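Local coordinates for protein hydrolase (Rhizobium meliloti, PDB 5HOE) that hydrolyses acetyl esters of carbohydrates, working as an octameric acetylesterase of the SGNH (GDSL-like) hydrolase family, at residues Val150-Pro155 with Val191-Ala196; Asp99-Met104 with Pro144-Leu149; Thr71-Asp76 with Phe114-Tyr119; Asp109-Phe114 with Gly166-Gly171. All blocks are in the same frame, centred on the assembly; numbering follows the deposited sequence.

Contact 1: residues Val150-Pro155 with Val191-Ala196; sequences VVAPPP and VEFFAA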
loop_
_atom_site.group_PDB
_atom_site.type_symbol
_atom_site.label_atom_id
_atom_site.label_comp_id
_atom_site.label_asym_id
_atom_site.label_seq_id
_atom_site.Cartn_x
_atom_site.Cartn_y
_atom_site.Cartn_z
ATOM N N VAL A 150 -5.326 14.742 -29.865
ATOM C CA VAL A 150 -6.430 14.408 -28.969
ATOM C C VAL A 150 -7.693 14.275 -29.812
ATOM O O VAL A 150 -8.034 15.183 -30.577
ATOM C CB VAL A 150 -6.606 15.506 -27.905
ATOM C CG1 VAL A 150 -7.853 15.261 -27.061
ATOM C CG2 VAL A 150 -5.360 15.593 -27.015
ATOM N N VAL A 151 -8.407 13.164 -29.670
ATOM C CA VAL A 151 -9.654 12.933 -30.397
ATOM C C VAL A 151 -10.779 12.818 -29.393
ATOM O O VAL A 151 -10.786 11.901 -28.558
ATOM C CB VAL A 151 -9.584 11.670 -31.273
ATOM C CG1 VAL A 151 -10.886 11.444 -32.050
ATOM C CG2 VAL A 151 -8.408 11.783 -32.234
ATOM N N ALA A 152 -11.741 13.725 -29.482
ATOM C CA ALA A 152 -12.936 13.565 -28.677
ATOM C C ALA A 152 -13.822 12.512 -29.333
ATOM O O ALA A 152 -14.096 12.600 -30.542
ATOM C CB ALA A 152 -13.708 14.883 -28.550
ATOM N N PRO A 153 -14.256 11.492 -28.599
ATOM C CA PRO A 153 -15.122 10.470 -29.189
ATOM C C PRO A 153 -16.493 11.044 -29.501
ATOM O O PRO A 153 -16.885 12.082 -28.943
ATOM C CB PRO A 153 -15.198 9.406 -28.082
ATOM C CG PRO A 153 -15.030 10.209 -26.818
ATOM C CD PRO A 153 -14.033 11.276 -27.159
ATOM N N PRO A 154 -17.254 10.411 -30.394
ATOM C CA PRO A 154 -18.611 10.894 -30.654
ATOM C C PRO A 154 -19.484 10.670 -29.441
ATOM O O PRO A 154 -19.255 9.732 -28.652
ATOM C CB PRO A 154 -19.070 10.034 -31.847
ATOM C CG PRO A 154 -18.320 8.766 -31.710
ATOM C CD PRO A 154 -16.968 9.142 -31.089
ATOM N N PRO A 155 -20.503 11.504 -29.230
ATOM C CA PRO A 155 -21.392 11.311 -28.084
ATOM C C PRO A 155 -22.096 9.962 -28.121
ATOM O O PRO A 155 -22.351 9.398 -29.187
ATOM C CB PRO A 155 -22.417 12.451 -28.227
ATOM C CG PRO A 155 -21.776 13.473 -29.067
ATOM C CD PRO A 155 -20.843 12.722 -29.993
ATOM N N VAL A 191 -1.217 21.067 -28.257
ATOM C CA VAL A 191 -1.224 19.876 -29.102
ATOM C C VAL A 191 -2.385 19.938 -30.089
ATOM O O VAL A 191 -3.134 20.927 -30.141
ATOM C CB VAL A 191 -1.253 18.579 -28.259
ATOM C CG1 VAL A 191 -0.012 18.479 -27.358
ATOM C CG2 VAL A 191 -2.536 18.475 -27.439
ATOM N N GLU A 192 -2.555 18.886 -30.878
ATOM C CA GLU A 192 -3.564 18.910 -31.933
ATOM C C GLU A 192 -4.875 18.321 -31.429
ATOM O O GLU A 192 -4.899 17.567 -30.462
ATOM C CB GLU A 192 -3.081 18.122 -33.150
ATOM C CG GLU A 192 -1.707 18.555 -33.689
ATOM C CD GLU A 192 -1.692 19.960 -34.254
ATOM O OE1 GLU A 192 -2.701 20.388 -34.858
ATOM O OE2 GLU A 192 -0.659 20.645 -34.105
ATOM N N PHE A 193 -5.975 18.681 -32.102
ATOM C CA PHE A 193 -7.313 18.277 -31.685
ATOM C C PHE A 193 -8.204 17.935 -32.875
ATOM O O PHE A 193 -8.171 18.618 -33.910
ATOM C CB PHE A 193 -8.025 19.374 -30.884
ATOM C CG PHE A 193 -9.456 19.040 -30.566
ATOM C CD1 PHE A 193 -9.760 18.030 -29.665
ATOM C CD2 PHE A 193 -10.499 19.723 -31.171
ATOM C CE1 PHE A 193 -11.067 17.697 -29.376
ATOM C CE2 PHE A 193 -11.816 19.393 -30.883
ATOM C CZ PHE A 193 -12.099 18.387 -29.964
ATOM N N PHE A 194 -9.032 16.895 -32.702
ATOM C CA PHE A 194 -10.030 16.496 -33.698
ATOM C C PHE A 194 -11.290 16.017 -32.998
ATOM O O PHE A 194 -11.223 15.136 -32.139
ATOM C CB PHE A 194 -9.506 15.392 -34.627
ATOM C CG PHE A 194 -10.533 14.909 -35.606
ATOM C CD1 PHE A 194 -11.005 15.756 -36.597
ATOM C CD2 PHE A 194 -11.072 13.630 -35.519
ATOM C CE1 PHE A 194 -11.968 15.324 -37.494
ATOM C CE2 PHE A 194 -12.028 13.212 -36.411
ATOM C CZ PHE A 194 -12.477 14.056 -37.392
ATOM N N ALA A 195 -12.434 16.610 -33.341
ATOM C CA ALA A 195 -13.719 16.193 -32.781
ATOM C C ALA A 195 -14.343 15.125 -33.680
ATOM O O ALA A 195 -14.822 15.418 -34.778
ATOM C CB ALA A 195 -14.659 17.382 -32.635
ATOM N N ALA A 196 -14.336 13.873 -33.226
ATOM C CA ALA A 196 -14.932 12.827 -34.053
ATOM C C ALA A 196 -16.394 13.135 -34.365
ATOM O O ALA A 196 -16.873 12.823 -35.463
ATOM C CB ALA A 196 -14.784 11.465 -33.373
#

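Contact 2: residues Asp99-Met104 with Pro144-Leu149; sequences DLVIIM and PAPKVL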
loop_
_atom_site.group_PDB
_atom_site.type_symbol
_atom_site.label_atom_id
_atom_site.label_comp_id
_atom_site.label_asym_id
_atom_site.label_seq_id
_atom_site.Cartn_x
_atom_site.Cartn_y
_atom_site.Cartn_z
ATOM N N ASP A 99 6.321 9.431 -34.301
ATOM C CA ASP A 99 6.061 10.786 -34.766
ATOM C C ASP A 99 4.784 11.379 -34.183
ATOM O O ASP A 99 4.711 12.598 -34.001
ATOM C CB ASP A 99 5.983 10.810 -36.300
ATOM C CG ASP A 99 7.276 10.374 -36.950
ATOM O OD1 ASP A 99 7.471 9.158 -37.111
ATOM O OD2 ASP A 99 8.091 11.246 -37.308
ATOM N N LEU A 100 3.791 10.547 -33.865
ATOM C CA LEU A 100 2.477 11.021 -33.451
ATOM C C LEU A 100 1.801 9.945 -32.604
ATOM O O LEU A 100 1.870 8.752 -32.931
ATOM C CB LEU A 100 1.607 11.304 -34.680
ATOM C CG LEU A 100 0.172 11.758 -34.386
ATOM C CD1 LEU A 100 0.132 13.112 -33.655
ATOM C CD2 LEU A 100 -0.638 11.837 -35.679
ATOM N N VAL A 101 1.127 10.377 -31.538
ATOM C CA VAL A 101 0.253 9.527 -30.745
ATOM C C VAL A 101 -1.146 10.099 -30.874
ATOM O O VAL A 101 -1.353 11.287 -30.607
ATOM C CB VAL A 101 0.688 9.475 -29.274
ATOM C CG1 VAL A 101 -0.234 8.590 -28.474
ATOM C CG2 VAL A 101 2.115 8.962 -29.163
ATOM N N ILE A 102 -2.084 9.270 -31.342
ATOM C CA ILE A 102 -3.499 9.619 -31.431
ATOM C C ILE A 102 -4.201 8.967 -30.248
ATOM O O ILE A 102 -4.085 7.751 -30.053
ATOM C CB ILE A 102 -4.118 9.130 -32.755
ATOM C CG1 ILE A 102 -3.308 9.659 -33.943
ATOM C CG2 ILE A 102 -5.580 9.583 -32.859
ATOM C CD1 ILE A 102 -3.740 9.136 -35.293
ATOM N N ILE A 103 -4.921 9.764 -29.456
ATOM C CA ILE A 103 -5.587 9.290 -28.247
ATOM C C ILE A 103 -7.075 9.539 -28.392
ATOM O O ILE A 103 -7.508 10.697 -28.435
ATOM C CB ILE A 103 -5.076 10.000 -26.985
ATOM C CG1 ILE A 103 -3.542 9.997 -26.933
ATOM C CG2 ILE A 103 -5.651 9.303 -25.767
ATOM C CD1 ILE A 103 -2.956 10.746 -25.738
ATOM N N MET A 104 -7.867 8.464 -28.437
ATOM C CA MET A 104 -9.324 8.578 -28.449
ATOM C C MET A 104 -9.847 7.782 -27.251
ATOM O O MET A 104 -9.990 6.558 -27.323
ATOM C CB MET A 104 -9.958 8.112 -29.764
ATOM C CG MET A 104 -11.474 8.422 -29.786
ATOM S SD MET A 104 -12.349 8.257 -31.371
ATOM C CE MET A 104 -11.879 6.584 -31.676
ATOM N N PRO A 144 13.026 11.989 -29.994
ATOM C CA PRO A 144 12.251 13.083 -29.394
ATOM C C PRO A 144 10.843 12.651 -29.006
ATOM O O PRO A 144 10.344 11.596 -29.396
ATOM C CB PRO A 144 12.174 14.112 -30.527
ATOM C CG PRO A 144 12.187 13.280 -31.758
ATOM C CD PRO A 144 13.157 12.156 -31.451
ATOM N N ALA A 145 10.197 13.517 -28.241
ATOM C CA ALA A 145 8.797 13.299 -27.927
ATOM C C ALA A 145 7.939 13.387 -29.193
ATOM O O ALA A 145 8.167 14.256 -30.053
ATOM C CB ALA A 145 8.299 14.317 -26.904
ATOM N N PRO A 146 6.941 12.513 -29.326
ATOM C CA PRO A 146 5.989 12.606 -30.437
ATOM C C PRO A 146 5.083 13.814 -30.292
ATOM O O PRO A 146 4.918 14.372 -29.207
ATOM C CB PRO A 146 5.141 11.332 -30.280
ATOM C CG PRO A 146 5.768 10.521 -29.226
ATOM C CD PRO A 146 6.606 11.412 -28.409
ATOM N N LYS A 147 4.451 14.181 -31.408
ATOM C CA LYS A 147 3.288 15.054 -31.357
ATOM C C LYS A 147 2.076 14.269 -30.841
ATOM O O LYS A 147 2.085 13.028 -30.762
ATOM C CB LYS A 147 3.002 15.633 -32.746
ATOM C CG LYS A 147 4.095 16.578 -33.248
ATOM C CD LYS A 147 3.821 17.067 -34.654
ATOM C CE LYS A 147 4.727 18.253 -35.019
ATOM N NZ LYS A 147 6.163 17.924 -34.819
ATOM N N VAL A 148 1.014 15.001 -30.492
ATOM C CA VAL A 148 -0.188 14.417 -29.901
ATOM C C VAL A 148 -1.407 14.915 -30.670
ATOM O O VAL A 148 -1.553 16.122 -30.909
ATOM C CB VAL A 148 -0.340 14.765 -28.404
ATOM C CG1 VAL A 148 -1.618 14.149 -27.836
ATOM C CG2 VAL A 148 0.855 14.264 -27.624
ATOM N N LEU A 149 -2.299 13.991 -31.032
ATOM C CA LEU A 149 -3.617 14.345 -31.547
ATOM C C LEU A 149 -4.651 13.821 -30.558
ATOM O O LEU A 149 -4.820 12.606 -30.419
ATOM C CB LEU A 149 -3.835 13.774 -32.940
ATOM C CG LEU A 149 -5.233 13.975 -33.530
ATOM C CD1 LEU A 149 -5.607 15.460 -33.674
ATOM C CD2 LEU A 149 -5.341 13.249 -34.865
#

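Contact 3: residues Thr71-Asp76 with Phe114-Tyr119; sequences TTSLDD and FHRTPY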
loop_
_atom_site.group_PDB
_atom_site.type_symbol
_atom_site.label_atom_id
_atom_site.label_comp_id
_atom_site.label_asym_id
_atom_site.label_seq_id
_atom_site.Cartn_x
_atom_site.Cartn_y
_atom_site.Cartn_z
ATOM N N THR A 71 -10.311 3.220 -19.778
ATOM C CA THR A 71 -10.559 4.584 -19.309
ATOM C C THR A 71 -9.312 5.460 -19.518
ATOM O O THR A 71 -8.202 4.969 -19.741
ATOM C CB THR A 71 -10.868 4.577 -17.817
ATOM O OG1 THR A 71 -9.678 4.238 -17.073
ATOM C CG2 THR A 71 -12.005 3.620 -17.482
ATOM N N THR A 72 -9.471 6.774 -19.338
ATOM C CA THR A 72 -8.289 7.642 -19.383
ATOM C C THR A 72 -7.322 7.330 -18.224
ATOM O O THR A 72 -6.125 7.054 -18.432
ATOM C CB THR A 72 -8.672 9.137 -19.359
ATOM O OG1 THR A 72 -9.290 9.486 -18.116
ATOM C CG2 THR A 72 -9.559 9.534 -20.529
ATOM N N SER A 73 -7.834 7.365 -16.981
ATOM C CA SER A 73 -6.973 7.355 -15.804
ATOM C C SER A 73 -7.663 6.775 -14.587
ATOM O O SER A 73 -7.307 7.126 -13.449
ATOM C CB SER A 73 -6.506 8.767 -15.469
ATOM O OG SER A 73 -7.603 9.648 -15.269
ATOM N N LEU A 74 -8.632 5.893 -14.792
ATOM C CA LEU A 74 -9.418 5.330 -13.702
ATOM C C LEU A 74 -9.168 3.835 -13.573
ATOM O O LEU A 74 -9.124 3.116 -14.574
ATOM C CB LEU A 74 -10.911 5.529 -13.963
ATOM C CG LEU A 74 -11.449 6.949 -13.903
ATOM C CD1 LEU A 74 -12.765 6.998 -14.650
ATOM C CD2 LEU A 74 -11.659 7.335 -12.444
ATOM N N ASP A 75 -9.077 3.357 -12.334
ATOM C CA ASP A 75 -9.062 1.918 -12.080
ATOM C C ASP A 75 -10.497 1.387 -12.088
ATOM O O ASP A 75 -11.343 1.862 -11.328
ATOM C CB ASP A 75 -8.421 1.611 -10.731
ATOM C CG ASP A 75 -6.940 1.933 -10.681
ATOM O OD1 ASP A 75 -6.256 1.924 -11.724
ATOM O OD2 ASP A 75 -6.446 2.191 -9.567
ATOM N N ASP A 76 -10.775 0.425 -12.954
ATOM C CA ASP A 76 -12.099 -0.195 -12.992
ATOM C C ASP A 76 -12.216 -1.236 -11.874
ATOM O O ASP A 76 -11.296 -2.042 -11.669
ATOM C CB ASP A 76 -12.325 -0.856 -14.355
ATOM C CG ASP A 76 -13.763 -1.315 -14.583
ATOM O OD1 ASP A 76 -14.211 -2.292 -13.949
ATOM O OD2 ASP A 76 -14.438 -0.731 -15.458
ATOM N N PHE A 114 -18.351 5.239 -12.094
ATOM C CA PHE A 114 -17.147 6.041 -11.862
ATOM C C PHE A 114 -17.439 7.433 -11.287
ATOM O O PHE A 114 -16.547 8.040 -10.682
ATOM C CB PHE A 114 -16.349 6.227 -13.155
ATOM C CG PHE A 114 -15.622 4.985 -13.638
ATOM C CD1 PHE A 114 -14.772 4.277 -12.803
ATOM C CD2 PHE A 114 -15.754 4.571 -14.965
ATOM C CE1 PHE A 114 -14.098 3.170 -13.277
ATOM C CE2 PHE A 114 -15.082 3.464 -15.446
ATOM C CZ PHE A 114 -14.251 2.762 -14.624
ATOM N N HIS A 115 -18.644 7.970 -11.481
ATOM C CA HIS A 115 -19.033 9.250 -10.868
ATOM C C HIS A 115 -18.024 10.361 -11.161
ATOM O O HIS A 115 -17.652 11.146 -10.283
ATOM C CB HIS A 115 -19.262 9.082 -9.366
ATOM C CG HIS A 115 -20.289 8.046 -9.043
ATOM N ND1 HIS A 115 -21.643 8.294 -9.132
ATOM C CD2 HIS A 115 -20.164 6.746 -8.689
ATOM C CE1 HIS A 115 -22.307 7.194 -8.820
ATOM N NE2 HIS A 115 -21.434 6.244 -8.541
ATOM N N ARG A 116 -17.591 10.445 -12.415
ATOM C CA ARG A 116 -16.616 11.448 -12.828
ATOM C C ARG A 116 -17.344 12.607 -13.506
ATOM O O ARG A 116 -18.310 12.398 -14.240
ATOM C CB ARG A 116 -15.585 10.831 -13.793
ATOM C CG ARG A 116 -14.362 11.673 -14.051
ATOM C CD ARG A 116 -13.201 10.842 -14.647
ATOM N NE ARG A 116 -12.109 10.602 -13.690
ATOM C CZ ARG A 116 -10.860 10.306 -14.051
ATOM N NH1 ARG A 116 -10.560 10.206 -15.345
ATOM N NH2 ARG A 116 -9.912 10.103 -13.136
ATOM N N THR A 117 -16.872 13.831 -13.260
ATOM C CA THR A 117 -17.392 14.996 -13.964
ATOM C C THR A 117 -16.723 15.098 -15.331
ATOM O O THR A 117 -15.625 14.578 -15.530
ATOM C CB THR A 117 -17.043 16.279 -13.207
ATOM O OG1 THR A 117 -15.617 16.454 -13.206
ATOM C CG2 THR A 117 -17.566 16.262 -11.769
ATOM N N PRO A 118 -17.347 15.793 -16.282
ATOM C CA PRO A 118 -16.679 16.012 -17.583
ATOM C C PRO A 118 -15.286 16.619 -17.470
ATOM O O PRO A 118 -14.366 16.177 -18.176
ATOM C CB PRO A 118 -17.670 16.914 -18.335
ATOM C CG PRO A 118 -18.992 16.524 -17.753
ATOM C CD PRO A 118 -18.740 16.271 -16.301
ATOM N N TYR A 119 -15.092 17.601 -16.585
ATOM C CA TYR A 119 -13.764 18.187 -16.444
ATOM C C TYR A 119 -12.749 17.156 -15.976
ATOM O O TYR A 119 -11.624 17.117 -16.487
ATOM C CB TYR A 119 -13.767 19.405 -15.515
ATOM C CG TYR A 119 -12.452 20.114 -15.601
ATOM C CD1 TYR A 119 -12.188 20.988 -16.641
ATOM C CD2 TYR A 119 -11.433 19.850 -14.688
ATOM C CE1 TYR A 119 -10.963 21.615 -16.754
ATOM C CE2 TYR A 119 -10.194 20.467 -14.806
ATOM C CZ TYR A 119 -9.974 21.347 -15.834
ATOM O OH TYR A 119 -8.743 21.954 -15.934
HETATM O O HOH W 1 -6.690 10.046 -12.293
#

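Contact 4: residues Asp109-Phe114 with Gly166-Gly171; sequences DTKSYF and GMFGGG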
loop_
_atom_site.group_PDB
_atom_site.type_symbol
_atom_site.label_atom_id
_atom_site.label_comp_id
_atom_site.label_asym_id
_atom_site.label_seq_id
_atom_site.Cartn_x
_atom_site.Cartn_y
_atom_site.Cartn_z
ATOM N N ASP A 109 -14.990 6.589 -19.130
ATOM C CA ASP A 109 -15.013 7.364 -17.904
ATOM C C ASP A 109 -16.415 7.879 -17.556
ATOM O O ASP A 109 -16.641 8.288 -16.402
ATOM C CB ASP A 109 -14.128 8.595 -18.052
ATOM C CG ASP A 109 -12.651 8.288 -18.306
ATOM O OD1 ASP A 109 -12.295 7.440 -19.169
ATOM O OD2 ASP A 109 -11.838 9.002 -17.683
ATOM N N THR A 110 -17.342 7.910 -18.522
ATOM C CA THR A 110 -18.706 8.376 -18.284
ATOM C C THR A 110 -19.609 7.312 -17.670
ATOM O O THR A 110 -20.779 7.613 -17.400
ATOM C CB THR A 110 -19.370 8.894 -19.573
ATOM O OG1 THR A 110 -19.784 7.800 -20.417
ATOM C CG2 THR A 110 -18.450 9.876 -20.348
ATOM N N LYS A 111 -19.115 6.097 -17.435
ATOM C CA LYS A 111 -19.949 5.058 -16.845
ATOM C C LYS A 111 -20.444 5.465 -15.460
ATOM O O LYS A 111 -19.783 6.207 -14.721
ATOM C CB LYS A 111 -19.175 3.745 -16.772
ATOM C CG LYS A 111 -18.937 3.071 -18.143
ATOM C CD LYS A 111 -18.145 1.786 -17.987
ATOM C CE LYS A 111 -17.907 1.081 -19.316
ATOM N NZ LYS A 111 -17.126 -0.164 -19.130
ATOM N N SER A 112 -21.639 4.962 -15.132
ATOM C CA SER A 112 -22.348 5.369 -13.923
ATOM C C SER A 112 -21.492 5.177 -12.667
ATOM O O SER A 112 -21.410 6.069 -11.814
ATOM C CB SER A 112 -23.639 4.568 -13.823
ATOM O OG SER A 112 -23.353 3.170 -13.751
ATOM N N TYR A 113 -20.841 4.026 -12.534
ATOM C CA TYR A 113 -20.131 3.693 -11.299
ATOM C C TYR A 113 -18.803 4.434 -11.125
ATOM O O TYR A 113 -18.192 4.300 -10.062
ATOM C CB TYR A 113 -19.924 2.185 -11.217
ATOM C CG TYR A 113 -19.216 1.539 -12.392
ATOM C CD1 TYR A 113 -17.835 1.583 -12.496
ATOM C CD2 TYR A 113 -19.915 0.845 -13.366
ATOM C CE1 TYR A 113 -17.165 0.973 -13.559
ATOM C CE2 TYR A 113 -19.260 0.225 -14.416
ATOM C CZ TYR A 113 -17.886 0.289 -14.509
ATOM O OH TYR A 113 -17.240 -0.328 -15.561
ATOM N N PHE A 114 -18.351 5.239 -12.094
ATOM C CA PHE A 114 -17.147 6.041 -11.862
ATOM C C PHE A 114 -17.439 7.433 -11.287
ATOM O O PHE A 114 -16.547 8.040 -10.682
ATOM C CB PHE A 114 -16.349 6.227 -13.155
ATOM C CG PHE A 114 -15.622 4.985 -13.638
ATOM C CD1 PHE A 114 -14.772 4.277 -12.803
ATOM C CD2 PHE A 114 -15.754 4.571 -14.965
ATOM C CE1 PHE A 114 -14.098 3.170 -13.277
ATOM C CE2 PHE A 114 -15.082 3.464 -15.446
ATOM C CZ PHE A 114 -14.251 2.762 -14.624
ATOM N N GLY A 166 -27.852 0.879 -17.748
ATOM C CA GLY A 166 -27.376 1.097 -16.389
ATOM C C GLY A 166 -25.896 1.426 -16.342
ATOM O O GLY A 166 -25.460 2.290 -15.579
ATOM N N MET A 167 -25.111 0.745 -17.168
ATOM C CA MET A 167 -23.667 0.952 -17.191
ATOM C C MET A 167 -23.319 2.398 -17.504
ATOM O O MET A 167 -22.363 2.943 -16.947
ATOM C CB MET A 167 -23.045 0.036 -18.248
ATOM C CG MET A 167 -21.561 -0.070 -18.171
ATOM S SD MET A 167 -20.871 -1.113 -19.486
ATOM C CE MET A 167 -21.606 -2.711 -19.081
ATOM N N PHE A 168 -24.091 3.035 -18.394
ATOM C CA PHE A 168 -23.828 4.401 -18.841
ATOM C C PHE A 168 -24.818 5.431 -18.290
ATOM O O PHE A 168 -24.898 6.553 -18.812
ATOM C CB PHE A 168 -23.736 4.458 -20.369
ATOM C CG PHE A 168 -22.454 3.874 -20.895
ATOM C CD1 PHE A 168 -21.299 4.640 -20.934
ATOM C CD2 PHE A 168 -22.393 2.567 -21.350
ATOM C CE1 PHE A 168 -20.124 4.104 -21.382
ATOM C CE2 PHE A 168 -21.200 2.040 -21.812
ATOM C CZ PHE A 168 -20.077 2.813 -21.848
ATOM N N GLY A 169 -25.518 5.101 -17.213
ATOM C CA GLY A 169 -26.397 6.064 -16.561
ATOM C C GLY A 169 -25.718 7.382 -16.255
ATOM O O GLY A 169 -24.656 7.405 -15.635
ATOM N N GLY A 170 -26.309 8.486 -16.697
ATOM C CA GLY A 170 -25.691 9.786 -16.548
ATOM C C GLY A 170 -24.620 10.106 -17.569
ATOM O O GLY A 170 -24.137 11.249 -17.594
ATOM N N GLY A 171 -24.222 9.137 -18.403
ATOM C CA GLY A 171 -23.067 9.332 -19.257
ATOM C C GLY A 171 -23.310 10.128 -20.508
ATOM O O GLY A 171 -22.381 10.768 -21.002
HETATM O O HOH W 2 -22.344 8.749 -15.450
#

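Contact 1: residues Val150-Pro155 with Val191-Ala196
Val150, Val151 and Ala152 pair in parallel with Phe193, Phe194 and Ala195. The pair belongs to the parallel sheet of the alpha/beta SGNH-hydrolase fold, and 192-195 is an outermost strand within this chain. Helix 171-189 lies in the connection between the two strands, as in a beta-alpha-beta crossover. The strands run 19° apart. Four backbone bonds join them: Val150 N to Glu192 O, Phe194 N to Val150 O, Ala152 N to Phe194 O, and Ala196 N to Ala152 O.

The Phe193 side chain leans across to the neighbouring strand. From CB, CG stands anti to the backbone N (chi1 174°) and lies 4.1 Å from Val150 O. CD1 comes closer, 3.5 Å from the same Val150 O. CE1 reaches the Ala152 methyl, with CB 3.9 Å away. CZ, at the tip, is 4.1 Å from Ala152 CB. The methyl therefore sits at the ring edge, near its plane. Tyr182 of helix 171-189 packs on Val150 and Phe193.

On the face that carries Val151 and Phe194, the two side chains lie side by side. Val151 CG1 meets the edge of the Phe194 ring at CD2, 4.1 Å away. Helix 212-229 packs on this ring through Leu218, Ala221 and Ile222. Beyond Ala195, Ala196 CB rests 3.9 Å from Pro154 CD.

Contact 2: residues Asp99-Met104 with Pro144-Leu149
Two neighbouring strands of the parallel sheet meet here, with Leu100, Val101 and Ile102 opposite Lys147, Val148 and Leu149. Strand 100-104 is the middle strand of the five in the SGNH-type core. Helix 118-133 lies in the connection to strand 147-152, as in a beta-alpha-beta unit.

Four backbone bonds form the ladder. Lys147 N gives to Asp99 O, Val101 N to Lys147 O, Leu149 N to Val101 O, and Ile103 N to Leu149 O. The bond from Leu149 N to Val101 O is 2.9 Å long and nearly straight, 170° at the hydrogen.

Leu100 leans over its neighbour. Its CG is anti to the backbone N (chi1 178°), and CD1 lies 3.5 Å from Lys147 O. The same CD1 is 3.9 Å from Lys147 CB and 4.1 Å from Leu149 CB. Further along this face Ile102 and Leu149 lie side by side, with Ile102 CG2 4.2 Å from Leu149 CD2. Val226 of helix 212-229 packs on Leu100 and Ile102.

On the other face Val101 lies alongside the Pro146 ring, its CG2 4.0 Å from Pro146 CG. Ile103 CD1 touches Val148 CG1 at 4.2 Å. Val132 of helix 118-133 packs on Val101, Pro146 and Val148.

Across this interface the polar bonding is all between main-chain atoms. The side chains contribute aliphatic carbon to both faces, which suits a sheet buried between two helix layers.

Contact 3: residues Thr71-Asp76 with Phe114-Tyr119
The backbones of Thr71-Asp76 and Phe114-Tyr119 do not pair, and their nearest CA atoms, those of Leu74 and Phe114, stay 8.0 Å apart. Side chains bridge the distance, joining the loop after strand 60-66 to the start of helix 118-133, where Thr117 is the N-cap. Leu74 lies between two flat groups. Its CD1 sits over one face of the Phe114 ring, 3.8 Å from the centroid, in a CH-pi contact. Its CG lies over the centre of the Arg116 guanidinium, 3.4 Å above the plane.

Arg116 bends at chi3 (-107°) and presents its end to Ser73. NH1 and NH2 both bond to Ser73 OG, at 3.0 and 3.2 Å, with the oxygen in the guanidinium plane. NH1 also forms a salt bridge with Asp109, whose OD2 accepts a hydrogen bond from Thr72 OG1.

Thr71 CG2 lies 3.7 Å from Phe114 CE2. Asp76 OD2, bonded to Tyr113 OH, is 3.6 Å from Phe114 CZ, its carboxylate nearly perpendicular to the ring. Replacing Arg116 with a methionine would probably cost Asp109 this salt bridge and Ser73 OG its two-nitrogen grip.

The guanidinium is thus used in two ways: its edge meets oxygens, while one face packs on aliphatic carbon.

Contact 4: residues Asp109-Phe114 with Gly166-Gly171
Ser112 makes both direct hydrogen bonds between Asp109-Phe114 and Gly166-Gly171. Its backbone N gives to Met167 O at 2.8 Å, an almost straight bond (164°). Its OG gives to Gly166 O at 2.9 Å. That hydroxyl stands between the backbone N and the carbonyl carbon (chi1 60°), which turns it to the helix end. Gly166 O also accepts a bond from Gly169 N. A water donates to Thr110 O and Gly169 O, 2.7 Å from each.

The Gly166 and Met167 carbonyls belong to the C-terminal end of helix 162-167; Phe168 is the first to depart from helical angles. The opposing loop follows strand 100-104. Its Gly-Thr-Asn-Asp sequence, ending at Asp109, matches a conserved SGNH block whose asparagine, in relatives, helps form the oxyanion hole.

Apolar contacts centre on Lys111. Its CG lies over one face of the Phe168 ring, a CH-pi contact 4.0 Å from the centroid. The extended chain then runs beside Met167, bringing CE to 3.7 Å from SD. A bound phosphate, probably from the crystallisation liquor, lies about 4 Å from this lysine side chain. With an alanine here, the Phe168 ring face and Met167 SD would probably lose their aliphatic cover.

At the edge of the Phe168 ring, in plane, is Thr110 OG1, 3.5 Å from CD1 and bonded to Thr107 O. Tyr119 of a neighbouring subunit packs on Ser112 and Met167.

How the contacts relate
From the N terminus, contact 3 opens first, at 71-76 in the loop after strand 60-66. Contact 2 opens at 99-104 and contact 4 at 109-114 before contact 3 closes at 114-119, so contact 3 crosses both. Contact 2 closes at 144-149, and contact 1 opens on the same strand, in series with it. Contact 4 closes at 166-171, crossing contacts 1 and 2. Contact 1 closes last, at 191-196. No contact nests within another. Contacts 1 and 2 join three neighbouring strands, 100-104, 147-152 and 192-195. Contacts 3 and 4 share Phe114 and tie the loops beyond the sheet to each other and to the end of helix 162-167.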